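SusD superfamily protein (PDB 3JQ0) is probably an outer-membrane lipoprotein of the SusD family that binds glycans or other nutrients at the cell surface of a gut Bacteroides. Local coordinates at residues 44-49 against 274-279; 127-132 against 153-158; 304-309 against 332-337. One frame throughout, in Å; residues are numbered along the deposited sequence. Where two conformers were deposited one is given.

Contact 1. Residues 44-49 against 274-279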
# COMPACT_ATOMS: atom_id res chain seq x y z
N ASN A 44 4.91 -21.78 -2.39
CA ASN A 44 6.02 -21.95 -1.49
C ASN A 44 7.20 -21.10 -1.96
O ASN A 44 7.45 -21.01 -3.18
CB ASN A 44 6.49 -23.41 -1.42
CG ASN A 44 5.58 -24.30 -0.64
OD1 ASN A 44 4.60 -23.85 -0.05
ND2 ASN A 44 5.94 -25.56 -0.54
N PRO A 45 7.93 -20.47 -1.06
CA PRO A 45 9.17 -19.77 -1.46
C PRO A 45 10.03 -20.63 -2.39
O PRO A 45 10.39 -21.77 -2.05
CB PRO A 45 9.83 -19.47 -0.12
CG PRO A 45 8.65 -19.29 0.84
CD PRO A 45 7.68 -20.38 0.39
N ILE A 46 10.39 -20.09 -3.54
CA ILE A 46 11.11 -20.88 -4.50
C ILE A 46 12.49 -21.31 -4.00
O ILE A 46 12.99 -22.36 -4.41
CB ILE A 46 11.19 -20.22 -5.88
CG1 ILE A 46 11.99 -18.89 -5.87
CG2 ILE A 46 9.78 -20.04 -6.44
CD1 ILE A 46 12.06 -18.18 -7.24
N GLY A 47 13.08 -20.51 -3.14
CA GLY A 47 14.37 -20.81 -2.55
C GLY A 47 14.34 -21.82 -1.43
O GLY A 47 15.39 -22.07 -0.82
N GLY A 48 13.16 -22.35 -1.10
CA GLY A 48 13.07 -23.43 -0.11
C GLY A 48 12.79 -23.01 1.31
O GLY A 48 12.68 -23.85 2.18
N GLU A 49 12.69 -21.71 1.56
CA GLU A 49 12.42 -21.23 2.91
C GLU A 49 11.10 -21.76 3.44
O GLU A 49 10.10 -21.75 2.75
CB GLU A 49 12.34 -19.71 2.95
CG GLU A 49 13.60 -18.92 2.60
CD GLU A 49 13.76 -18.56 1.16
OE1 GLU A 49 13.35 -19.31 0.29
OE2 GLU A 49 14.34 -17.45 0.95
N LYS A 274 24.82 -19.06 -6.79
CA LYS A 274 25.21 -20.44 -7.00
C LYS A 274 24.21 -21.25 -7.75
O LYS A 274 24.56 -22.24 -8.38
CB LYS A 274 25.50 -21.16 -5.67
CG LYS A 274 26.60 -20.55 -4.80
CD LYS A 274 26.95 -21.40 -3.54
N ILE A 275 22.92 -20.90 -7.70
CA ILE A 275 21.85 -21.85 -8.13
C ILE A 275 21.09 -21.37 -9.35
O ILE A 275 20.87 -22.13 -10.27
CB ILE A 275 20.89 -22.12 -6.97
CG1 ILE A 275 21.65 -22.68 -5.75
CG2 ILE A 275 19.73 -23.08 -7.39
CD1 ILE A 275 22.44 -23.95 -6.00
N TYR A 276 20.62 -20.12 -9.33
CA TYR A 276 19.75 -19.59 -10.41
C TYR A 276 20.57 -19.08 -11.61
O TYR A 276 21.79 -18.90 -11.53
CB TYR A 276 18.87 -18.48 -9.88
CG TYR A 276 18.00 -18.83 -8.68
CD1 TYR A 276 17.57 -20.12 -8.42
CD2 TYR A 276 17.61 -17.84 -7.82
CE1 TYR A 276 16.77 -20.40 -7.31
CE2 TYR A 276 16.81 -18.09 -6.71
CZ TYR A 276 16.38 -19.37 -6.47
OH TYR A 276 15.62 -19.69 -5.38
N CYS A 277 19.87 -18.86 -12.69
CA CYS A 277 20.43 -18.26 -13.88
C CYS A 277 19.36 -17.36 -14.50
O CYS A 277 18.19 -17.36 -14.10
CB CYS A 277 20.93 -19.31 -14.88
SG CYS A 277 19.65 -20.33 -15.62
N ASP A 278 19.79 -16.66 -15.54
CA ASP A 278 18.88 -15.78 -16.28
C ASP A 278 18.26 -16.55 -17.48
O ASP A 278 18.45 -17.75 -17.65
CB ASP A 278 19.61 -14.48 -16.67
CG ASP A 278 20.71 -14.70 -17.71
OD1 ASP A 278 20.70 -15.71 -18.45
OD2 ASP A 278 21.55 -13.78 -17.79
N GLU A 279 17.49 -15.84 -18.31
CA GLU A 279 16.72 -16.51 -19.36
C GLU A 279 17.62 -17.10 -20.44
O GLU A 279 17.20 -17.92 -21.22
CB GLU A 279 15.71 -15.56 -19.98
CG GLU A 279 16.28 -14.48 -20.89
CD GLU A 279 15.27 -13.59 -21.56
OE1 GLU A 279 14.07 -13.78 -21.35
OE2 GLU A 279 15.70 -12.67 -22.30

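Contact 2. Residues 127-132 against 153-158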
# COMPACT_ATOMS: atom_id res chain seq x y z
N LEU A 127 -12.82 3.54 20.31
CA LEU A 127 -12.50 4.91 19.93
C LEU A 127 -11.81 5.59 21.11
O LEU A 127 -12.43 6.12 22.04
CB LEU A 127 -13.75 5.67 19.47
CG LEU A 127 -14.32 5.25 18.12
CD1 LEU A 127 -15.65 5.97 17.81
CD2 LEU A 127 -13.26 5.47 17.00
N TYR A 128 -10.49 5.57 21.07
CA TYR A 128 -9.63 6.13 22.09
C TYR A 128 -9.20 7.51 21.58
O TYR A 128 -8.47 7.63 20.57
CB TYR A 128 -8.44 5.21 22.30
CG TYR A 128 -7.57 5.67 23.36
CD1 TYR A 128 -8.03 5.74 24.67
CD2 TYR A 128 -6.28 6.16 23.10
CE1 TYR A 128 -7.24 6.23 25.71
CE2 TYR A 128 -5.47 6.64 24.11
CZ TYR A 128 -5.97 6.69 25.42
OH TYR A 128 -5.19 7.18 26.44
N LEU A 129 -9.68 8.54 22.27
CA LEU A 129 -9.47 9.91 21.86
C LEU A 129 -8.77 10.73 22.98
O LEU A 129 -8.46 11.88 22.74
CB LEU A 129 -10.81 10.55 21.45
CG LEU A 129 -11.58 9.80 20.35
CD1 LEU A 129 -12.95 10.40 20.05
CD2 LEU A 129 -10.79 9.77 19.05
N ASP A 130 -8.39 10.08 24.09
CA ASP A 130 -7.62 10.65 25.25
C ASP A 130 -6.14 10.37 25.15
O ASP A 130 -5.67 9.64 24.24
CB ASP A 130 -8.16 10.00 26.51
CG ASP A 130 -9.63 10.27 26.68
OD1 ASP A 130 -10.07 11.38 26.29
OD2 ASP A 130 -10.36 9.36 27.14
N TYR A 131 -5.36 10.93 26.07
CA TYR A 131 -3.96 10.58 26.15
C TYR A 131 -3.58 10.42 27.59
O TYR A 131 -4.30 10.87 28.49
CB TYR A 131 -3.06 11.62 25.48
CG TYR A 131 -3.05 13.00 26.06
CD1 TYR A 131 -4.07 13.91 25.80
CD2 TYR A 131 -1.97 13.42 26.80
CE1 TYR A 131 -4.02 15.20 26.31
CE2 TYR A 131 -1.91 14.70 27.32
CZ TYR A 131 -2.94 15.58 27.07
OH TYR A 131 -2.88 16.87 27.56
N THR A 132 -2.42 9.80 27.82
CA THR A 132 -1.95 9.47 29.19
C THR A 132 -0.76 10.29 29.70
O THR A 132 -0.72 10.61 30.91
CB THR A 132 -1.60 7.96 29.26
OG1 THR A 132 -0.61 7.67 28.26
CG2 THR A 132 -2.84 7.11 29.06
N MSE A 153 -16.40 5.07 11.61
CA MSE A 153 -16.37 5.87 10.39
C MSE A 153 -16.79 7.30 10.62
O MSE A 153 -16.20 8.22 10.06
CB MSE A 153 -17.20 5.21 9.26
CG MSE A 153 -17.23 6.06 8.00
SE MSE A 153 -15.45 6.39 7.25
CE MSE A 153 -15.31 4.83 6.11
N GLU A 154 -17.79 7.53 11.46
CA GLU A 154 -18.15 8.92 11.79
C GLU A 154 -16.98 9.68 12.42
O GLU A 154 -16.75 10.84 12.11
CB GLU A 154 -19.37 8.98 12.76
CG GLU A 154 -20.76 8.52 12.24
CD GLU A 154 -21.74 8.12 13.41
OE1 GLU A 154 -21.54 8.54 14.57
OE2 GLU A 154 -22.70 7.38 13.17
N GLN A 155 -16.21 9.01 13.30
CA GLN A 155 -15.05 9.65 13.90
C GLN A 155 -13.95 9.91 12.85
O GLN A 155 -13.34 11.00 12.86
CB GLN A 155 -14.51 8.79 15.04
CG GLN A 155 -13.29 9.45 15.71
CD GLN A 155 -13.61 10.75 16.40
OE1 GLN A 155 -14.69 10.90 16.98
NE2 GLN A 155 -12.69 11.72 16.32
N ILE A 156 -13.72 8.97 11.95
CA ILE A 156 -12.78 9.16 10.88
C ILE A 156 -13.17 10.43 10.09
O ILE A 156 -12.31 11.27 9.78
CB ILE A 156 -12.70 7.90 9.97
CG1 ILE A 156 -12.01 6.76 10.71
CG2 ILE A 156 -12.05 8.19 8.62
CD1 ILE A 156 -12.26 5.39 10.10
N LYS A 157 -14.45 10.53 9.73
CA LYS A 157 -14.93 11.67 8.96
C LYS A 157 -14.78 12.99 9.74
O LYS A 157 -14.46 14.03 9.17
CB LYS A 157 -16.34 11.46 8.48
CG LYS A 157 -16.42 10.43 7.39
CD LYS A 157 -17.84 10.09 7.01
CE LYS A 157 -17.88 9.12 5.83
NZ LYS A 157 -19.31 8.74 5.57
N LYS A 158 -15.01 12.95 11.05
CA LYS A 158 -14.85 14.13 11.88
C LYS A 158 -13.40 14.59 11.91
O LYS A 158 -13.10 15.78 11.83
CB LYS A 158 -15.38 13.82 13.28
CG LYS A 158 -15.41 14.99 14.26
CD LYS A 158 -15.90 14.56 15.63
CE LYS A 158 -15.84 15.71 16.63
NZ LYS A 158 -16.02 15.32 18.04

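Contact 3. Residues 304-309 against 332-337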
# COMPACT_ATOMS: atom_id res chain seq x y z
N PHE A 304 1.94 -16.15 -12.02
CA PHE A 304 1.58 -14.75 -12.18
C PHE A 304 2.55 -13.99 -13.06
O PHE A 304 2.14 -13.06 -13.75
CB PHE A 304 1.45 -14.08 -10.82
CG PHE A 304 1.03 -12.65 -10.89
CD1 PHE A 304 -0.29 -12.30 -11.11
CD2 PHE A 304 1.97 -11.63 -10.79
CE1 PHE A 304 -0.66 -10.96 -11.23
CE2 PHE A 304 1.58 -10.28 -10.90
CZ PHE A 304 0.26 -9.98 -11.08
N TYR A 305 3.83 -14.39 -13.06
CA TYR A 305 4.81 -13.66 -13.83
C TYR A 305 4.41 -13.54 -15.29
O TYR A 305 4.67 -12.51 -15.89
CB TYR A 305 6.22 -14.29 -13.70
CG TYR A 305 7.29 -13.52 -14.43
CD1 TYR A 305 7.90 -12.44 -13.84
CD2 TYR A 305 7.61 -13.81 -15.75
CE1 TYR A 305 8.85 -11.69 -14.50
CE2 TYR A 305 8.55 -13.05 -16.43
CZ TYR A 305 9.15 -11.98 -15.82
OH TYR A 305 10.04 -11.22 -16.48
N PHE A 306 3.79 -14.58 -15.86
CA PHE A 306 3.39 -14.57 -17.26
C PHE A 306 1.93 -14.20 -17.50
O PHE A 306 1.52 -14.18 -18.66
CB PHE A 306 3.79 -15.90 -17.93
CG PHE A 306 5.27 -16.15 -17.96
CD1 PHE A 306 6.06 -15.48 -18.86
CD2 PHE A 306 5.86 -17.02 -17.04
CE1 PHE A 306 7.43 -15.67 -18.89
CE2 PHE A 306 7.24 -17.22 -17.07
CZ PHE A 306 8.01 -16.57 -17.99
N LYS A 307 1.20 -13.91 -16.45
CA LYS A 307 -0.20 -13.53 -16.55
C LYS A 307 -0.54 -12.18 -15.93
O LYS A 307 -1.68 -11.78 -15.84
CB LYS A 307 -1.11 -14.63 -15.99
CG LYS A 307 -1.15 -15.91 -16.84
CD LYS A 307 -1.92 -15.65 -18.16
CE LYS A 307 -2.26 -16.86 -18.97
NZ LYS A 307 -2.78 -16.50 -20.29
N GLY A 308 0.47 -11.41 -15.52
CA GLY A 308 0.27 -10.15 -14.84
C GLY A 308 0.21 -8.94 -15.76
O GLY A 308 -0.52 -7.99 -15.50
N PHE A 309 1.05 -8.96 -16.82
CA PHE A 309 1.38 -7.75 -17.61
C PHE A 309 1.45 -8.09 -19.07
O PHE A 309 1.99 -9.14 -19.46
CB PHE A 309 2.76 -7.23 -17.16
CG PHE A 309 2.84 -6.86 -15.71
CD1 PHE A 309 3.20 -7.83 -14.80
CD2 PHE A 309 2.60 -5.58 -15.27
CE1 PHE A 309 3.30 -7.54 -13.43
CE2 PHE A 309 2.70 -5.27 -13.91
CZ PHE A 309 3.04 -6.25 -13.02
N VAL A 332 17.44 -24.77 -19.98
CA VAL A 332 17.10 -23.62 -19.15
C VAL A 332 15.60 -23.59 -18.96
O VAL A 332 14.86 -23.58 -19.94
CB VAL A 332 17.59 -22.33 -19.80
CG1 VAL A 332 17.20 -21.07 -18.98
CG2 VAL A 332 19.10 -22.35 -20.07
N SER A 333 15.14 -23.61 -17.71
CA SER A 333 13.71 -23.66 -17.37
C SER A 333 13.37 -22.52 -16.40
O SER A 333 14.13 -22.28 -15.45
CB SER A 333 13.43 -25.01 -16.71
OG SER A 333 13.62 -26.05 -17.66
N TYR A 334 12.22 -21.90 -16.59
CA TYR A 334 11.71 -20.91 -15.68
C TYR A 334 11.50 -21.54 -14.31
O TYR A 334 10.93 -22.62 -14.21
CB TYR A 334 10.39 -20.38 -16.21
CG TYR A 334 9.62 -19.49 -15.25
CD1 TYR A 334 10.13 -18.26 -14.85
CD2 TYR A 334 8.41 -19.86 -14.73
CE1 TYR A 334 9.43 -17.44 -13.94
CE2 TYR A 334 7.72 -19.09 -13.84
CZ TYR A 334 8.22 -17.85 -13.47
OH TYR A 334 7.55 -17.04 -12.58
N PHE A 335 11.97 -20.86 -13.27
CA PHE A 335 11.90 -21.37 -11.91
C PHE A 335 10.89 -20.56 -11.08
O PHE A 335 10.03 -21.14 -10.41
CB PHE A 335 13.28 -21.45 -11.31
CG PHE A 335 13.32 -22.20 -9.98
CD1 PHE A 335 12.96 -23.53 -9.89
CD2 PHE A 335 13.73 -21.55 -8.82
CE1 PHE A 335 12.98 -24.17 -8.64
CE2 PHE A 335 13.79 -22.20 -7.61
CZ PHE A 335 13.41 -23.50 -7.52
N GLY A 336 10.98 -19.25 -11.11
CA GLY A 336 9.99 -18.44 -10.44
C GLY A 336 10.39 -16.98 -10.45
O GLY A 336 11.47 -16.61 -10.91
N PRO A 337 9.53 -16.15 -9.84
CA PRO A 337 9.79 -14.70 -9.78
C PRO A 337 10.39 -14.30 -8.46
O PRO A 337 10.12 -14.93 -7.41
CB PRO A 337 8.38 -14.12 -9.95
CG PRO A 337 7.53 -15.09 -9.20
CD PRO A 337 8.15 -16.45 -9.40

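Contact 1. Residues 44-49 against 274-279
Tyr276 reaches the 44-49 loop with its phenol end, and the hydroxyl does the touching. Its OH lies 3.3 Å from Gly47 CA, a close approach to a backbone carbon. The Gly47 amide is also near, with N 3.5 Å from Tyr276 OH, but the angle is too poor for a hydrogen bond. Ile46 meets the same oxygen through its longer branch, CG1 standing 3.7 Å from Tyr276 OH. This branch comes at the ring obliquely, and its distance of 4.5 Å from Tyr276 CZ makes the apolar part of the contact a light one. Ile46 holds CG1 between its backbone N and carbonyl carbon (chi1 64°), which sets this branch beside the hydroxyl. The loop follows strand 41-43 and owes its shape to a type I beta turn from Pro45 to Gly48, in which Gly48 N donates to Pro45 O at 3.0 Å. Ile46 and Gly47 are its two central residues, and its corner faces the tyrosine, which lies at the C-terminal end of helix 269-275. Gly47 suits this corner, for a CB here would clash with Glu49 OE1 and stand about as close to Tyr276 OH as the CA does. Further out, Ile46 packs on Val323 of strand 320-326, Gln299 OE1 accepts from Ile46 N, and Glu49 OE2 takes the amide of Thr296. The Tyr276 ring packs against Phe335 and Phe284, and Cys277 bonds through its backbone to Tyr324.

Contact 2. Residues 127-132 against 153-158
Leu127 and Leu129 both lean on Gln155, which alone carries the helix side of this contact. Leu127 makes the apolar contact at the start of the chain: its CD1 and CD2 straddle the glutamine there, each 4.1 Å from Gln155 CB. Leu129 meets the far end instead, where methyl groups press on an amide. Both methyls lie over one face of it, CD1 nearer the oxygen, 3.6 Å from Gln155 OE1, and CD2 on the nitrogen side, 3.9 Å from Gln155 NE2. The bend of the glutamine at chi2 (65°) turns a face of the amide to these methyls. Polar bonding is directed elsewhere, Gln155 NE2 donating to Asp159 OD2 one turn further along helix 149-167. The same helix packs on helix 97-122, with Gln155 touching Arg111 and Ile156 touching Tyr115, as in the paired helices of the TPR-like half of SusD proteins. The loop is tied to the helices by Tyr115 OH and Asn83 ND2, both bonded to Tyr128 O. Dispersion, without directional bonds between the segments, therefore joins loop to helix here: the glutamine offers its CB and CG and the flat of its amide to the leucines, while NE2 keeps its bond to Asp159.

Contact 3. Residues 304-309 against 332-337
Tyr334 CG stands anti to the backbone N (chi1 171°), which extends the ring from strand 332-339 across to Tyr305 and Phe306. Phe306 has CG beside its own backbone N (chi1 -62°), and this brings the far edge of its ring to the tyrosine. The two rings form a T-shaped pair: the Phe306 edge points at the Tyr334 face, with centroids 4.9 Å apart and planes at 77°. The neighbouring Tyr305 ring covers one face of Phe306 with its CD2, leaving the edge to meet Tyr334. Phe306 CE2 sits over the middle of the Tyr334 ring and is 3.7 Å from Tyr334 CD2, about the same distance as from the other ring carbons. On the opposite face of Tyr334 lies the Gly336 amide nitrogen, so the ring is held between the phenylalanine and its own strand.

The phenol end makes a second contact, with Tyr334 OH 3.3 Å from Tyr305 CB. That hydroxyl is hydrogen-bonded to Arg302 O, which fixes the end of the ring beside the loop. Tyr305 continues past it, and its ring carbon CD1 meets Pro337 CB at 4.3 Å. A leucine in place of Tyr334 would probably leave the Phe306 edge without its aromatic face and Arg302 O without this hydroxyl partner.

The far end of Tyr305 leads off from strand 332-339, and its OH is bonded to a glycerol, probably taken up from the crystallisation liquor. Strand 332-339 pairs antiparallel with strand 320-326, with a classic beta bulge where Phe335 and Gly336 both face Val323. Tyr305 packs on Leu320 and Ala322 of that partner strand and on Thr317 of helix 315-319, while Phe304 and Phe309 reach helix 430-441 through Leu439 and Arg440, respectively.

In the fold
Contacts 1 and 3 are partly buried neighbours, about 12 Å apart between centres, whereas contact 2 is a surface contact on the opposite side of the chain's centre, about 47 Å from contact 1 between centres. Contact 1 borders, and contact 3 includes, the hairpin of strands 320-326 and 332-339. Phe335, in the strand of contact 3, packs on both Ile46 and Tyr276, linking the 44-49 turn to the hairpin. Contact 2 belongs to the helical part and joins a loop to helix 149-167. The chemistry follows the place: a tyrosine hydroxyl against a backbone turn in contact 1, leucine methyls against a glutamine in contact 2, and an edge-to-face aromatic pair in contact 3.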